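Local coordinates for conjugal transfer protein TRWB (PDB 1E9R) that serves as the coupling protein of bacterial conjugation, probably a ring-shaped, P-loop NTPase-type motor that brings DNA to the transfer machinery, at residues 104-112 with 427-435; 216-224 with 254-262. All blocks are in the same frame, centred on the assembly; numbering follows the deposited sequence.

Contact 1 (104-112 with 427-435); sequences ILNPYDQRT and NRQPAFVEG
R111 reaches across to the C-terminal tail with its guanidinium spread between an acid of its own loop and two tail carbonyls. The chain bends at chi3 (-67°), which turns the NE side toward D109 and the NH1/NH2 end toward the tail. NE and NH2 take one carboxylate oxygen each, a side-on salt bridge with R111 NH2 2.9 Å from D109 OD2, while NH1 and NH2 converge on P430 O, R111 NH1 lying 2.8 Å from it in the carbonyl plane. NH2 adds a weak bond to A431 O. V433 CG2 sits over the centre of one guanidinium face and I104 CD1 over the opposite face, offset toward the rim. D109 also receives V433 N on OD2 at 3.0 Å, from above the carboxylate plane. OD1 uses its anti lone pair for R111 N, closing an Asx turn, and its syn one for R111 NE. A methionine in place of R111 would probably leave the D109 carboxylate without its charge mate and P430 O without either donor. The F432 ring, CG anti to its backbone N (chi1 180°), sets its CE1-CZ side against the Y108 carbonyl, CZ 3.1 Å from Y108 O. The backbones add a single beta bridge, D109 with E434, through Q110 N to V433 O (2.7 Å, almost head-on) and a weak G435 N to Y108 O bond, joining the irregular tail to the type I turns after edge strand 103-105 of the mixed sheet.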
ATOM      1  N   ILE B 104      -8.190 -43.307 -12.007  1.00 39.91           N
ATOM      2  CA  ILE B 104      -7.240 -42.795 -11.025  1.00 38.32           C
ATOM      3  C   ILE B 104      -6.129 -42.047 -11.756  1.00 38.62           C
ATOM      4  O   ILE B 104      -5.612 -42.513 -12.775  1.00 38.47           O
ATOM      5  CB  ILE B 104      -6.561 -43.913 -10.193  1.00 38.82           C
ATOM      6  CG1 ILE B 104      -7.580 -44.618  -9.305  1.00 39.99           C
ATOM      7  CG2 ILE B 104      -5.470 -43.318  -9.326  1.00 38.85           C
ATOM      8  CD1 ILE B 104      -6.985 -45.745  -8.473  1.00 38.44           C
ATOM      9  N   LEU B 105      -5.785 -40.873 -11.245  1.00 37.92           N
ATOM     10  CA  LEU B 105      -4.700 -40.083 -11.797  1.00 36.47           C
ATOM     11  C   LEU B 105      -3.788 -39.782 -10.631  1.00 36.42           C
ATOM     12  O   LEU B 105      -4.120 -38.999  -9.742  1.00 36.61           O
ATOM     13  CB  LEU B 105      -5.203 -38.789 -12.428  1.00 35.68           C
ATOM     14  CG  LEU B 105      -5.736 -38.937 -13.852  1.00 36.25           C
ATOM     15  CD1 LEU B 105      -6.072 -37.566 -14.397  1.00 35.91           C
ATOM     16  CD2 LEU B 105      -4.697 -39.617 -14.740  1.00 34.02           C
ATOM     17  N   ASN B 106      -2.643 -40.449 -10.631  1.00 37.61           N
ATOM     18  CA  ASN B 106      -1.640 -40.321  -9.590  1.00 38.55           C
ATOM     19  C   ASN B 106      -0.409 -40.946 -10.219  1.00 41.29           C
ATOM     20  O   ASN B 106      -0.359 -42.163 -10.389  1.00 42.33           O
ATOM     21  CB  ASN B 106      -2.054 -41.129  -8.364  1.00 38.42           C
ATOM     22  CG  ASN B 106      -1.043 -41.043  -7.243  1.00 41.32           C
ATOM     23  OD1 ASN B 106       0.150 -40.864  -7.478  1.00 36.18           O
ATOM     24  ND2 ASN B 106      -1.513 -41.192  -6.009  1.00 40.12           N
ATOM     25  N   PRO B 107       0.602 -40.127 -10.578  1.00 42.37           N
ATOM     26  CA  PRO B 107       1.830 -40.634 -11.205  1.00 42.92           C
ATOM     27  C   PRO B 107       2.553 -41.792 -10.509  1.00 43.72           C
ATOM     28  O   PRO B 107       3.285 -42.542 -11.161  1.00 43.59           O
ATOM     29  CB  PRO B 107       2.703 -39.376 -11.329  1.00 42.64           C
ATOM     30  CG  PRO B 107       2.224 -38.504 -10.228  1.00 42.78           C
ATOM     31  CD  PRO B 107       0.728 -38.687 -10.281  1.00 41.88           C
ATOM     32  N   TYR B 108       2.329 -41.955  -9.207  1.00 44.29           N
ATOM     33  CA  TYR B 108       2.994 -43.006  -8.443  1.00 44.83           C
ATOM     34  C   TYR B 108       2.103 -44.172  -7.996  1.00 45.51           C
ATOM     35  O   TYR B 108       2.484 -44.972  -7.140  1.00 45.94           O
ATOM     36  CB  TYR B 108       3.697 -42.379  -7.234  1.00 44.64           C
ATOM     37  CG  TYR B 108       4.677 -41.275  -7.610  1.00 47.52           C
ATOM     38  CD1 TYR B 108       4.236 -39.973  -7.894  1.00 47.97           C
ATOM     39  CD2 TYR B 108       6.045 -41.528  -7.690  1.00 48.36           C
ATOM     40  CE1 TYR B 108       5.140 -38.954  -8.245  1.00 46.15           C
ATOM     41  CE2 TYR B 108       6.953 -40.521  -8.043  1.00 47.73           C
ATOM     42  CZ  TYR B 108       6.495 -39.244  -8.317  1.00 47.13           C
ATOM     43  OH  TYR B 108       7.403 -38.270  -8.669  1.00 46.91           O
ATOM     44  N   ASP B 109       0.922 -44.274  -8.589  1.00 45.80           N
ATOM     45  CA  ASP B 109       0.014 -45.352  -8.249  1.00 44.37           C
ATOM     46  C   ASP B 109      -0.039 -46.292  -9.449  1.00 45.13           C
ATOM     47  O   ASP B 109      -0.171 -45.860 -10.597  1.00 45.25           O
ATOM     48  CB  ASP B 109      -1.377 -44.797  -7.918  1.00 41.78           C
ATOM     49  CG  ASP B 109      -2.282 -45.832  -7.292  1.00 39.94           C
ATOM     50  OD1 ASP B 109      -2.658 -46.790  -7.992  1.00 41.29           O
ATOM     51  OD2 ASP B 109      -2.618 -45.696  -6.100  1.00 41.22           O
ATOM     52  N   GLN B 110       0.091 -47.579  -9.157  1.00 45.33           N
ATOM     53  CA  GLN B 110       0.080 -48.646 -10.146  1.00 45.33           C
ATOM     54  C   GLN B 110      -1.150 -48.579 -11.048  1.00 44.64           C
ATOM     55  O   GLN B 110      -1.086 -48.880 -12.248  1.00 43.01           O
ATOM     56  CB  GLN B 110       0.097 -49.986  -9.399  1.00 47.95           C
ATOM     57  CG  GLN B 110       0.200 -51.229 -10.257  1.00 52.79           C
ATOM     58  CD  GLN B 110       1.542 -51.336 -10.950  1.00 56.43           C
ATOM     59  OE1 GLN B 110       1.739 -50.800 -12.045  1.00 57.42           O
ATOM     60  NE2 GLN B 110       2.484 -52.020 -10.305  1.00 56.96           N
ATOM     61  N   ARG B 111      -2.269 -48.174 -10.452  1.00 43.35           N
ATOM     62  CA  ARG B 111      -3.555 -48.100 -11.138  1.00 43.77           C
ATOM     63  C   ARG B 111      -3.810 -46.857 -11.990  1.00 42.36           C
ATOM     64  O   ARG B 111      -4.783 -46.806 -12.734  1.00 41.52           O
ATOM     65  CB  ARG B 111      -4.678 -48.242 -10.101  1.00 44.09           C
ATOM     66  CG  ARG B 111      -4.613 -49.515  -9.262  1.00 42.53           C
ATOM     67  CD  ARG B 111      -5.482 -49.385  -8.019  1.00 42.73           C
ATOM     68  NE  ARG B 111      -4.940 -48.387  -7.097  1.00 44.81           N
ATOM     69  CZ  ARG B 111      -5.471 -48.085  -5.917  1.00 43.02           C
ATOM     70  NH1 ARG B 111      -6.570 -48.701  -5.510  1.00 40.00           N
ATOM     71  NH2 ARG B 111      -4.887 -47.190  -5.134  1.00 41.94           N
ATOM     72  N   THR B 112      -2.948 -45.857 -11.895  1.00 42.40           N
ATOM     73  CA  THR B 112      -3.157 -44.634 -12.665  1.00 43.32           C
ATOM     74  C   THR B 112      -3.274 -44.863 -14.161  1.00 43.02           C
ATOM     75  O   THR B 112      -2.694 -45.797 -14.701  1.00 43.88           O
ATOM     76  CB  THR B 112      -2.010 -43.625 -12.465  1.00 45.19           C
ATOM     77  OG1 THR B 112      -2.313 -42.421 -13.178  1.00 44.30           O
ATOM     78  CG2 THR B 112      -0.700 -44.185 -13.011  1.00 41.77           C
ATOM     79  N   ASN B 427     -13.513 -49.778   3.705  1.00 68.79           N
ATOM     80  CA  ASN B 427     -12.586 -49.709   2.585  1.00 69.04           C
ATOM     81  C   ASN B 427     -12.931 -50.711   1.504  1.00 67.87           C
ATOM     82  O   ASN B 427     -12.749 -51.910   1.685  1.00 69.67           O
ATOM     83  CB  ASN B 427     -11.163 -49.958   3.073  1.00 71.12           C
ATOM     84  CG  ASN B 427     -10.703 -48.910   4.058  1.00 74.88           C
ATOM     85  OD1 ASN B 427      -9.650 -49.047   4.678  1.00 76.86           O
ATOM     86  ND2 ASN B 427     -11.493 -47.841   4.204  1.00 76.31           N
ATOM     87  N   ARG B 428     -13.423 -50.217   0.375  1.00 65.59           N
ATOM     88  CA  ARG B 428     -13.783 -51.090  -0.729  1.00 64.43           C
ATOM     89  C   ARG B 428     -12.657 -51.124  -1.761  1.00 63.30           C
ATOM     90  O   ARG B 428     -12.859 -51.517  -2.912  1.00 62.19           O
ATOM     91  CB  ARG B 428     -15.094 -50.612  -1.366  1.00 65.41           C
ATOM     92  CG  ARG B 428     -14.957 -49.502  -2.386  1.00 66.99           C
ATOM     93  CD  ARG B 428     -16.266 -48.741  -2.549  1.00 69.56           C
ATOM     94  NE  ARG B 428     -17.433 -49.594  -2.770  1.00 72.21           N
ATOM     95  CZ  ARG B 428     -17.677 -50.284  -3.885  1.00 74.13           C
ATOM     96  NH1 ARG B 428     -16.831 -50.240  -4.909  1.00 75.32           N
ATOM     97  NH2 ARG B 428     -18.785 -51.008  -3.980  1.00 75.13           N
ATOM     98  N   GLN B 429     -11.460 -50.727  -1.335  1.00 61.67           N
ATOM     99  CA  GLN B 429     -10.305 -50.700  -2.224  1.00 59.08           C
ATOM    100  C   GLN B 429      -9.128 -50.059  -1.488  1.00 56.58           C
ATOM    101  O   GLN B 429      -9.323 -49.303  -0.536  1.00 56.37           O
ATOM    102  CB  GLN B 429     -10.656 -49.882  -3.468  1.00 61.10           C
ATOM    103  CG  GLN B 429      -9.868 -50.224  -4.705  1.00 64.02           C
ATOM    104  CD  GLN B 429     -10.300 -49.405  -5.904  1.00 66.42           C
ATOM    105  OE1 GLN B 429      -9.787 -49.586  -7.013  1.00 68.02           O
ATOM    106  NE2 GLN B 429     -11.246 -48.493  -5.691  1.00 66.39           N
ATOM    107  N   PRO B 430      -7.887 -50.381  -1.887  1.00 54.15           N
ATOM    108  CA  PRO B 430      -6.746 -49.766  -1.198  1.00 52.68           C
ATOM    109  C   PRO B 430      -6.549 -48.304  -1.648  1.00 51.86           C
ATOM    110  O   PRO B 430      -6.666 -47.981  -2.834  1.00 48.00           O
ATOM    111  CB  PRO B 430      -5.577 -50.677  -1.588  1.00 52.94           C
ATOM    112  CG  PRO B 430      -5.963 -51.144  -2.944  1.00 52.90           C
ATOM    113  CD  PRO B 430      -7.436 -51.458  -2.784  1.00 53.38           C
ATOM    114  N   ALA B 431      -6.268 -47.424  -0.693  1.00 51.04           N
ATOM    115  CA  ALA B 431      -6.072 -46.010  -0.993  1.00 50.22           C
ATOM    116  C   ALA B 431      -4.914 -45.769  -1.965  1.00 51.13           C
ATOM    117  O   ALA B 431      -5.017 -44.947  -2.875  1.00 49.73           O
ATOM    118  CB  ALA B 431      -5.833 -45.245   0.295  1.00 48.23           C
ATOM    119  N   PHE B 432      -3.814 -46.487  -1.768  1.00 52.21           N
ATOM    120  CA  PHE B 432      -2.642 -46.332  -2.621  1.00 53.60           C
ATOM    121  C   PHE B 432      -2.010 -47.681  -2.966  1.00 54.40           C
ATOM    122  O   PHE B 432      -1.866 -48.550  -2.111  1.00 55.05           O
ATOM    123  CB  PHE B 432      -1.614 -45.445  -1.907  1.00 53.87           C
ATOM    124  CG  PHE B 432      -0.338 -45.209  -2.693  1.00 55.03           C
ATOM    125  CD1 PHE B 432      -0.357 -44.488  -3.891  1.00 54.72           C
ATOM    126  CD2 PHE B 432       0.890 -45.688  -2.218  1.00 54.83           C
ATOM    127  CE1 PHE B 432       0.828 -44.244  -4.604  1.00 56.01           C
ATOM    128  CE2 PHE B 432       2.081 -45.451  -2.922  1.00 54.06           C
ATOM    129  CZ  PHE B 432       2.049 -44.727  -4.116  1.00 55.74           C
ATOM    130  N   VAL B 433      -1.631 -47.842  -4.228  1.00 55.65           N
ATOM    131  CA  VAL B 433      -0.996 -49.066  -4.702  1.00 57.06           C
ATOM    132  C   VAL B 433       0.303 -48.708  -5.418  1.00 58.51           C
ATOM    133  O   VAL B 433       0.291 -48.351  -6.593  1.00 57.69           O
ATOM    134  CB  VAL B 433      -1.917 -49.819  -5.673  1.00 57.16           C
ATOM    135  CG1 VAL B 433      -1.176 -50.965  -6.330  1.00 55.94           C
ATOM    136  CG2 VAL B 433      -3.123 -50.330  -4.926  1.00 56.03           C
ATOM    137  N   GLU B 434       1.413 -48.802  -4.691  1.00 60.98           N
ATOM    138  CA  GLU B 434       2.752 -48.496  -5.205  1.00 64.30           C
ATOM    139  C   GLU B 434       2.986 -48.963  -6.642  1.00 65.44           C
ATOM    140  O   GLU B 434       2.705 -50.113  -6.984  1.00 65.70           O
ATOM    141  CB  GLU B 434       3.805 -49.133  -4.298  1.00 65.84           C
ATOM    142  CG  GLU B 434       5.236 -48.754  -4.630  1.00 69.04           C
ATOM    143  CD  GLU B 434       5.509 -47.277  -4.411  1.00 70.85           C
ATOM    144  OE1 GLU B 434       5.001 -46.446  -5.204  1.00 72.55           O
ATOM    145  OE2 GLU B 434       6.223 -46.946  -3.435  1.00 72.08           O
ATOM    146  N   GLY B 435       3.524 -48.074  -7.474  1.00 66.12           N
ATOM    147  CA  GLY B 435       3.780 -48.415  -8.866  1.00 66.64           C
ATOM    148  C   GLY B 435       5.168 -48.044  -9.368  1.00 67.93           C
ATOM    149  O   GLY B 435       6.024 -47.641  -8.552  1.00 68.49           O
TER

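Contact 2 (216-224 with 254-262); sequences DKLPEHVTM and ALRPLISAW
The H221 imidazole carries L258 CD2 over one face, a CH-pi contact 4.1 Å from the ring centroid, while A261 CB and a water lie at its edge. The same methyl also covers a face of the W262 indole, so L258 is wedged between two rings. At the indole edge comes M224, a Met-aromatic contact with M224 SD 5.3 Å from the centroid of the W262 six-membered ring and M224 CE 3.5 Å from W262 CH2. This is helix-helix packing within the P-loop NTPase-type domain: the axes of 219-223 and of 254-262, part of helix 252-269, approach to 9.0 Å and cross at -76°. No direct hydrogen bond spans the two segments, and the interface rests largely on apolar groups. M224 bends at chi2 (-76°) and again at chi3, which carries CE to the indole while CG stays against L258 CD1 at 3.8 Å. E220 lays its CB along L258 and its CG close to A254 O, at 3.3 Å, with L255 CD2 beside the carboxylate; OE1 is hydrogen-bonded to the hydroxyl of Y108. At the other end the aliphatic part of K217 crosses the P257 ring at about a right angle, CD to CB, and its ammonium forms a salt bridge with E292. A water-mediated link joins the segments: the edge water sits 2.8 Å from H221 NE2 and gives a weak hydrogen bond to P257 O, 2.6 Å away.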
ATOM      1  N   ASP B 216      10.140 -25.681 -13.602  1.00 33.51           N
ATOM      2  CA  ASP B 216       9.385 -25.855 -12.368  1.00 36.05           C
ATOM      3  C   ASP B 216       8.090 -26.610 -12.573  1.00 33.94           C
ATOM      4  O   ASP B 216       7.699 -27.409 -11.727  1.00 34.17           O
ATOM      5  CB  ASP B 216       9.047 -24.500 -11.724  1.00 41.03           C
ATOM      6  CG  ASP B 216      10.277 -23.762 -11.213  1.00 45.77           C
ATOM      7  OD1 ASP B 216      11.206 -24.428 -10.697  1.00 52.17           O
ATOM      8  OD2 ASP B 216      10.312 -22.513 -11.306  1.00 48.95           O
ATOM      9  N   LYS B 217       7.429 -26.362 -13.695  1.00 32.58           N
ATOM     10  CA  LYS B 217       6.144 -26.996 -13.960  1.00 33.40           C
ATOM     11  C   LYS B 217       6.145 -28.388 -14.577  1.00 32.87           C
ATOM     12  O   LYS B 217       5.378 -29.255 -14.159  1.00 32.95           O
ATOM     13  CB  LYS B 217       5.276 -26.075 -14.831  1.00 31.01           C
ATOM     14  CG  LYS B 217       5.146 -24.661 -14.308  1.00 27.00           C
ATOM     15  CD  LYS B 217       4.658 -24.630 -12.882  1.00 27.75           C
ATOM     16  CE  LYS B 217       4.799 -23.243 -12.291  1.00 25.76           C
ATOM     17  NZ  LYS B 217       4.528 -23.246 -10.827  1.00 27.11           N
ATOM     18  N   LEU B 218       7.010 -28.607 -15.557  1.00 33.33           N
ATOM     19  CA  LEU B 218       7.047 -29.872 -16.273  1.00 33.13           C
ATOM     20  C   LEU B 218       7.507 -31.169 -15.616  1.00 32.74           C
ATOM     21  O   LEU B 218       6.968 -32.232 -15.925  1.00 31.69           O
ATOM     22  CB  LEU B 218       7.831 -29.684 -17.565  1.00 33.42           C
ATOM     23  CG  LEU B 218       7.177 -28.714 -18.549  1.00 35.67           C
ATOM     24  CD1 LEU B 218       8.020 -28.591 -19.817  1.00 36.35           C
ATOM     25  CD2 LEU B 218       5.787 -29.212 -18.882  1.00 31.31           C
ATOM     26  N   PRO B 219       8.498 -31.115 -14.711  1.00 33.42           N
ATOM     27  CA  PRO B 219       8.984 -32.343 -14.056  1.00 34.53           C
ATOM     28  C   PRO B 219       7.999 -33.522 -13.879  1.00 35.80           C
ATOM     29  O   PRO B 219       8.154 -34.561 -14.527  1.00 36.66           O
ATOM     30  CB  PRO B 219       9.536 -31.819 -12.734  1.00 33.98           C
ATOM     31  CG  PRO B 219      10.151 -30.506 -13.164  1.00 33.01           C
ATOM     32  CD  PRO B 219       9.075 -29.917 -14.072  1.00 34.38           C
ATOM     33  N   GLU B 220       6.991 -33.364 -13.022  1.00 35.79           N
ATOM     34  CA  GLU B 220       6.017 -34.431 -12.785  1.00 33.79           C
ATOM     35  C   GLU B 220       5.234 -34.859 -14.028  1.00 33.99           C
ATOM     36  O   GLU B 220       4.714 -35.970 -14.090  1.00 35.06           O
ATOM     37  CB  GLU B 220       5.048 -34.014 -11.686  1.00 34.29           C
ATOM     38  CG  GLU B 220       5.709 -33.802 -10.339  1.00 37.19           C
ATOM     39  CD  GLU B 220       6.555 -34.994  -9.898  1.00 40.25           C
ATOM     40  OE1 GLU B 220       6.094 -36.148 -10.046  1.00 42.61           O
ATOM     41  OE2 GLU B 220       7.676 -34.776  -9.391  1.00 41.86           O
ATOM     42  N   HIS B 221       5.142 -33.980 -15.013  1.00 32.59           N
ATOM     43  CA  HIS B 221       4.438 -34.298 -16.248  1.00 33.44           C
ATOM     44  C   HIS B 221       5.298 -35.280 -17.029  1.00 34.89           C
ATOM     45  O   HIS B 221       4.792 -36.114 -17.784  1.00 32.84           O
ATOM     46  CB  HIS B 221       4.250 -33.036 -17.099  1.00 33.17           C
ATOM     47  CG  HIS B 221       3.223 -32.085 -16.571  1.00 35.05           C
ATOM     48  ND1 HIS B 221       1.928 -32.055 -17.037  1.00 34.04           N
ATOM     49  CD2 HIS B 221       3.302 -31.126 -15.617  1.00 32.81           C
ATOM     50  CE1 HIS B 221       1.250 -31.117 -16.398  1.00 32.33           C
ATOM     51  NE2 HIS B 221       2.061 -30.539 -15.530  1.00 34.29           N
ATOM     52  N   VAL B 222       6.607 -35.157 -16.845  1.00 35.64           N
ATOM     53  CA  VAL B 222       7.559 -35.999 -17.547  1.00 38.26           C
ATOM     54  C   VAL B 222       7.577 -37.399 -16.964  1.00 39.63           C
ATOM     55  O   VAL B 222       7.550 -38.384 -17.697  1.00 40.90           O
ATOM     56  CB  VAL B 222       8.997 -35.406 -17.477  1.00 39.18           C
ATOM     57  CG1 VAL B 222       9.962 -36.307 -18.228  1.00 39.64           C
ATOM     58  CG2 VAL B 222       9.028 -34.000 -18.070  1.00 39.72           C
ATOM     59  N   THR B 223       7.617 -37.474 -15.639  1.00 39.85           N
ATOM     60  CA  THR B 223       7.656 -38.744 -14.935  1.00 41.53           C
ATOM     61  C   THR B 223       6.296 -39.439 -14.869  1.00 41.26           C
ATOM     62  O   THR B 223       6.203 -40.595 -14.459  1.00 38.75           O
ATOM     63  CB  THR B 223       8.190 -38.544 -13.511  1.00 43.82           C
ATOM     64  OG1 THR B 223       7.273 -37.739 -12.758  1.00 43.74           O
ATOM     65  CG2 THR B 223       9.549 -37.851 -13.560  1.00 43.05           C
ATOM     66  N   MET B 224       5.249 -38.727 -15.276  1.00 41.69           N
ATOM     67  CA  MET B 224       3.898 -39.268 -15.271  1.00 41.33           C
ATOM     68  C   MET B 224       3.805 -40.398 -16.279  1.00 40.92           C
ATOM     69  O   MET B 224       4.156 -40.226 -17.445  1.00 40.67           O
ATOM     70  CB  MET B 224       2.884 -38.186 -15.652  1.00 43.39           C
ATOM     71  CG  MET B 224       1.604 -38.145 -14.796  1.00 46.08           C
ATOM     72  SD  MET B 224       0.337 -39.394 -15.084  1.00 47.77           S
ATOM     73  CE  MET B 224      -0.218 -39.658 -13.492  1.00 47.42           C
ATOM     74  N   ALA B 254       5.425 -31.195  -4.432  1.00 35.88           N
ATOM     75  CA  ALA B 254       5.979 -31.600  -5.714  1.00 33.68           C
ATOM     76  C   ALA B 254       4.900 -31.807  -6.775  1.00 33.39           C
ATOM     77  O   ALA B 254       5.120 -31.540  -7.961  1.00 29.72           O
ATOM     78  CB  ALA B 254       6.791 -32.880  -5.538  1.00 32.99           C
ATOM     79  N   LEU B 255       3.734 -32.279  -6.342  1.00 32.68           N
ATOM     80  CA  LEU B 255       2.639 -32.556  -7.258  1.00 33.02           C
ATOM     81  C   LEU B 255       1.686 -31.396  -7.488  1.00 31.23           C
ATOM     82  O   LEU B 255       0.831 -31.465  -8.361  1.00 29.34           O
ATOM     83  CB  LEU B 255       1.853 -33.777  -6.768  1.00 34.34           C
ATOM     84  CG  LEU B 255       2.553 -35.123  -6.969  1.00 35.90           C
ATOM     85  CD1 LEU B 255       1.809 -36.230  -6.245  1.00 37.19           C
ATOM     86  CD2 LEU B 255       2.638 -35.418  -8.462  1.00 35.53           C
ATOM     87  N   ARG B 256       1.834 -30.332  -6.713  1.00 31.64           N
ATOM     88  CA  ARG B 256       0.966 -29.158  -6.831  1.00 32.51           C
ATOM     89  C   ARG B 256       0.701 -28.711  -8.282  1.00 31.77           C
ATOM     90  O   ARG B 256      -0.452 -28.552  -8.693  1.00 34.19           O
ATOM     91  CB  ARG B 256       1.557 -28.007  -6.015  1.00 32.45           C
ATOM     92  CG  ARG B 256       0.613 -26.869  -5.761  1.00 32.55           C
ATOM     93  CD  ARG B 256       1.256 -25.870  -4.829  1.00 35.71           C
ATOM     94  NE  ARG B 256       0.326 -24.817  -4.422  1.00 41.52           N
ATOM     95  CZ  ARG B 256       0.446 -23.527  -4.745  1.00 43.25           C
ATOM     96  NH1 ARG B 256       1.470 -23.118  -5.493  1.00 41.73           N
ATOM     97  NH2 ARG B 256      -0.459 -22.643  -4.318  1.00 43.64           N
ATOM     98  N   PRO B 257       1.758 -28.496  -9.084  1.00 31.87           N
ATOM     99  CA  PRO B 257       1.468 -28.076 -10.461  1.00 31.58           C
ATOM    100  C   PRO B 257       0.735 -29.095 -11.353  1.00 31.15           C
ATOM    101  O   PRO B 257      -0.087 -28.712 -12.187  1.00 30.35           O
ATOM    102  CB  PRO B 257       2.850 -27.683 -11.006  1.00 30.65           C
ATOM    103  CG  PRO B 257       3.798 -28.418 -10.152  1.00 31.48           C
ATOM    104  CD  PRO B 257       3.188 -28.337  -8.783  1.00 31.59           C
ATOM    105  N   LEU B 258       1.026 -30.385 -11.175  1.00 32.28           N
ATOM    106  CA  LEU B 258       0.377 -31.440 -11.964  1.00 30.83           C
ATOM    107  C   LEU B 258      -1.101 -31.537 -11.613  1.00 30.51           C
ATOM    108  O   LEU B 258      -1.951 -31.544 -12.500  1.00 29.38           O
ATOM    109  CB  LEU B 258       1.020 -32.810 -11.709  1.00 30.74           C
ATOM    110  CG  LEU B 258       1.084 -33.747 -12.932  1.00 31.89           C
ATOM    111  CD1 LEU B 258       1.194 -35.190 -12.470  1.00 29.97           C
ATOM    112  CD2 LEU B 258      -0.141 -33.568 -13.809  1.00 27.84           C
ATOM    113  N   ILE B 259      -1.393 -31.621 -10.314  1.00 29.64           N
ATOM    114  CA  ILE B 259      -2.765 -31.710  -9.827  1.00 30.96           C
ATOM    115  C   ILE B 259      -3.514 -30.450 -10.271  1.00 31.30           C
ATOM    116  O   ILE B 259      -4.640 -30.532 -10.777  1.00 30.81           O
ATOM    117  CB  ILE B 259      -2.794 -31.854  -8.284  1.00 31.53           C
ATOM    118  CG1 ILE B 259      -2.113 -33.163  -7.870  1.00 29.14           C
ATOM    119  CG2 ILE B 259      -4.219 -31.882  -7.782  1.00 29.93           C
ATOM    120  CD1 ILE B 259      -1.657 -33.188  -6.404  1.00 33.70           C
ATOM    121  N   SER B 260      -2.885 -29.289 -10.102  1.00 30.33           N
ATOM    122  CA  SER B 260      -3.496 -28.034 -10.539  1.00 27.73           C
ATOM    123  C   SER B 260      -3.784 -28.130 -12.039  1.00 27.64           C
ATOM    124  O   SER B 260      -4.815 -27.672 -12.510  1.00 27.36           O
ATOM    125  CB  SER B 260      -2.562 -26.843 -10.280  1.00 25.82           C
ATOM    126  OG  SER B 260      -2.335 -26.670  -8.896  1.00 25.24           O
ATOM    127  N   ALA B 261      -2.871 -28.722 -12.792  1.00 24.65           N
ATOM    128  CA  ALA B 261      -3.084 -28.861 -14.220  1.00 26.46           C
ATOM    129  C   ALA B 261      -4.337 -29.685 -14.495  1.00 26.39           C
ATOM    130  O   ALA B 261      -5.170 -29.316 -15.327  1.00 26.55           O
ATOM    131  CB  ALA B 261      -1.879 -29.529 -14.867  1.00 24.74           C
ATOM    132  N   TRP B 262      -4.474 -30.810 -13.803  1.00 26.62           N
ATOM    133  CA  TRP B 262      -5.626 -31.662 -14.026  1.00 28.43           C
ATOM    134  C   TRP B 262      -6.922 -30.949 -13.695  1.00 29.16           C
ATOM    135  O   TRP B 262      -7.858 -30.930 -14.506  1.00 28.48           O
ATOM    136  CB  TRP B 262      -5.511 -32.965 -13.220  1.00 28.69           C
ATOM    137  CG  TRP B 262      -4.500 -33.935 -13.793  1.00 30.69           C
ATOM    138  CD1 TRP B 262      -4.178 -34.102 -15.113  1.00 30.74           C
ATOM    139  CD2 TRP B 262      -3.690 -34.863 -13.063  1.00 29.49           C
ATOM    140  NE1 TRP B 262      -3.219 -35.072 -15.246  1.00 29.91           N
ATOM    141  CE2 TRP B 262      -2.899 -35.556 -14.005  1.00 28.73           C
ATOM    142  CE3 TRP B 262      -3.554 -35.176 -11.705  1.00 29.99           C
ATOM    143  CZ2 TRP B 262      -1.978 -36.548 -13.630  1.00 30.36           C
ATOM    144  CZ3 TRP B 262      -2.636 -36.165 -11.329  1.00 29.79           C
ATOM    145  CH2 TRP B 262      -1.861 -36.837 -12.292  1.00 28.98           C
TER
HETATM  146  O   HOH W   1       1.362 -28.169 -14.215  1.00 24.71           O

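How the contacts relate
From the N terminus, the chain first reaches 104-112, which begins on edge strand 103-105 and runs on into its turns, then 216-224 at the end of helix 201-217 and through helix 219-223. Contact 2 closes a short loop of 29 residues, including strand 243-247, when helix 252-269 arrives. Contact 1 closes only at the C-terminal tail, with 314 residues between its segments, so contact 2 is nested inside its loop. The centres are about 17 Å apart, yet the two touch: besides the hydrogen bond between Y108 and E220, M224 CE packs against N106, P107 and T112. Together they join the C-terminal tail, the sheet edge at 103-105 and helices 219-223 and 252-269.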